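PDB 2E1N: Pex from Synechococcus elongatus PCC 7942, which modifies the cyanobacterial circadian clock as a period extender and, as a PadR-like winged-helix protein, probably acts by binding DNA. Local coordinates for residues C37-V42 with T73-L78. Sequence-based numbering, arbitrary orientation.
Sequences CYVLAV and TALKFL
Val39 points at helix 68-80 and touches it through one methyl, CG1, which lies 4.2 Å from CD2 of Leu75 and 4.1 Å from CD1 of Leu78. With chi1 at 170°, CG1 is anti to the backbone N and reaches both leucines; the Leu75 side chain crosses that of Val39 at about a right angle, whereas Leu78 runs past it in the opposing direction. The next residue, Leu40, meets Leu78 methyl against methyl as the two isobutyl ends pass each other in opposite directions: Leu40 CD1 is 3.8 Å from Leu78 CD2, and Leu40 CD2 is 3.8 Å from Leu78 CD1. An alanine in place of Leu40 would lack CG and both methyls and would probably open a gap beside CD1 and CD2 of Leu78. No hydrogen bond crosses this buried, wholly apolar interface, where the axes of segments 37-42 and 73-78 come within 10.3 Å at a signed crossing angle of -69°. It joins helix 32-43 to helix 68-80, probably the recognition helix, in a winged helix-turn-helix fold whose wing is formed by strands 84-89 and 98-103. Ile83, just before strand 84-89, touches both Leu40 and Leu78, while helix 50-60 packs on Tyr38 and Val42 and helix 110-123 borders Leu40 through Leu114.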
loop_
_atom_site.group_PDB
_atom_site.type_symbol
_atom_site.label_atom_id
_atom_site.label_comp_id
_atom_site.label_asym_id
_atom_site.label_seq_id
_atom_site.Cartn_x
_atom_site.Cartn_y
_atom_site.Cartn_z
ATOM N N CYS B 37 14.816 -1.032 6.594
ATOM C CA CYS B 37 14.479 -2.062 7.602
ATOM C C CYS B 37 14.511 -3.479 7.033
ATOM O O CYS B 37 14.993 -4.411 7.696
ATOM C CB CYS B 37 13.131 -1.739 8.200
ATOM S SG CYS B 37 13.188 -0.103 8.995
ATOM N N TYR B 38 14.002 -3.652 5.809
ATOM C CA TYR B 38 14.088 -4.958 5.115
ATOM C C TYR B 38 15.556 -5.401 4.922
ATOM O O TYR B 38 15.952 -6.519 5.236
ATOM C CB TYR B 38 13.365 -4.895 3.750
ATOM C CG TYR B 38 13.796 -6.033 2.825
ATOM C CD1 TYR B 38 13.489 -7.363 3.129
ATOM C CD2 TYR B 38 14.516 -5.775 1.680
ATOM C CE1 TYR B 38 13.941 -8.409 2.298
ATOM C CE2 TYR B 38 14.943 -6.814 0.846
ATOM C CZ TYR B 38 14.672 -8.126 1.201
ATOM O OH TYR B 38 15.084 -9.184 0.436
ATOM N N VAL B 39 16.378 -4.516 4.387
ATOM C CA VAL B 39 17.771 -4.872 4.167
ATOM C C VAL B 39 18.415 -5.282 5.468
ATOM O O VAL B 39 19.081 -6.317 5.543
ATOM C CB VAL B 39 18.517 -3.713 3.499
ATOM C CG1 VAL B 39 20.019 -3.946 3.480
ATOM C CG2 VAL B 39 17.949 -3.486 2.061
ATOM N N LEU B 40 18.188 -4.527 6.529
ATOM C CA LEU B 40 18.757 -4.895 7.812
ATOM C C LEU B 40 18.250 -6.216 8.375
ATOM O O LEU B 40 19.035 -6.988 8.940
ATOM C CB LEU B 40 18.606 -3.745 8.809
ATOM C CG LEU B 40 19.507 -2.516 8.523
ATOM C CD1 LEU B 40 19.232 -1.433 9.578
ATOM C CD2 LEU B 40 21.049 -2.841 8.425
ATOM N N ALA B 41 16.962 -6.503 8.164
ATOM C CA ALA B 41 16.374 -7.810 8.536
ATOM C C ALA B 41 17.131 -8.969 7.853
ATOM O O ALA B 41 17.394 -9.990 8.507
ATOM C CB ALA B 41 14.880 -7.841 8.206
ATOM N N VAL B 42 17.494 -8.802 6.584
ATOM C CA VAL B 42 18.280 -9.799 5.853
ATOM C C VAL B 42 19.690 -9.937 6.405
ATOM O O VAL B 42 20.143 -11.043 6.708
ATOM C CB VAL B 42 18.313 -9.502 4.332
ATOM C CG1 VAL B 42 19.212 -10.513 3.589
ATOM C CG2 VAL B 42 16.891 -9.512 3.767
ATOM N N THR B 73 19.635 3.927 -2.503
ATOM C CA THR B 73 19.317 4.928 -1.461
ATOM C C THR B 73 19.478 4.365 -0.050
ATOM O O THR B 73 20.124 4.961 0.860
ATOM C CB THR B 73 17.891 5.438 -1.637
ATOM O OG1 THR B 73 17.809 6.121 -2.912
ATOM C CG2 THR B 73 17.500 6.393 -0.493
ATOM N N ALA B 74 18.897 3.206 0.139
ATOM C CA ALA B 74 18.961 2.524 1.442
ATOM C C ALA B 74 20.358 2.091 1.787
ATOM O O ALA B 74 20.823 2.276 2.952
ATOM C CB ALA B 74 18.053 1.321 1.426
ATOM N N LEU B 75 21.054 1.514 0.824
ATOM C CA LEU B 75 22.453 1.089 1.102
ATOM C C LEU B 75 23.379 2.257 1.403
ATOM O O LEU B 75 24.182 2.173 2.315
ATOM C CB LEU B 75 23.050 0.271 0.005
ATOM C CG LEU B 75 22.362 -1.056 -0.340
ATOM C CD1 LEU B 75 22.866 -1.562 -1.719
ATOM C CD2 LEU B 75 22.574 -2.013 0.779
ATOM N N LYS B 76 23.260 3.337 0.659
ATOM C CA LYS B 76 24.080 4.499 0.899
ATOM C C LYS B 76 23.822 5.080 2.287
ATOM O O LYS B 76 24.765 5.465 2.975
ATOM C CB LYS B 76 23.831 5.550 -0.164
ATOM C CG LYS B 76 24.786 6.711 -0.072
ATOM C CD LYS B 76 24.365 7.854 -0.983
ATOM C CE LYS B 76 25.585 8.677 -1.424
ATOM N NZ LYS B 76 25.240 9.785 -2.363
ATOM N N PHE B 77 22.559 5.172 2.700
ATOM C CA PHE B 77 22.197 5.661 4.031
ATOM C C PHE B 77 22.867 4.826 5.099
ATOM O O PHE B 77 23.481 5.335 6.035
ATOM C CB PHE B 77 20.683 5.626 4.225
ATOM C CG PHE B 77 20.228 5.906 5.619
ATOM C CD1 PHE B 77 20.308 7.193 6.141
ATOM C CD2 PHE B 77 19.781 4.883 6.456
ATOM C CE1 PHE B 77 19.910 7.449 7.456
ATOM C CE2 PHE B 77 19.399 5.126 7.742
ATOM C CZ PHE B 77 19.455 6.435 8.256
ATOM N N LEU B 78 22.729 3.522 4.952
ATOM C CA LEU B 78 23.213 2.570 5.964
ATOM C C LEU B 78 24.719 2.572 6.016
ATOM O O LEU B 78 25.288 2.351 7.083
ATOM C CB LEU B 78 22.704 1.169 5.642
ATOM C CG LEU B 78 21.199 0.966 5.904
ATOM C CD1 LEU B 78 20.816 -0.456 5.441
ATOM C CD2 LEU B 78 20.912 1.206 7.377
#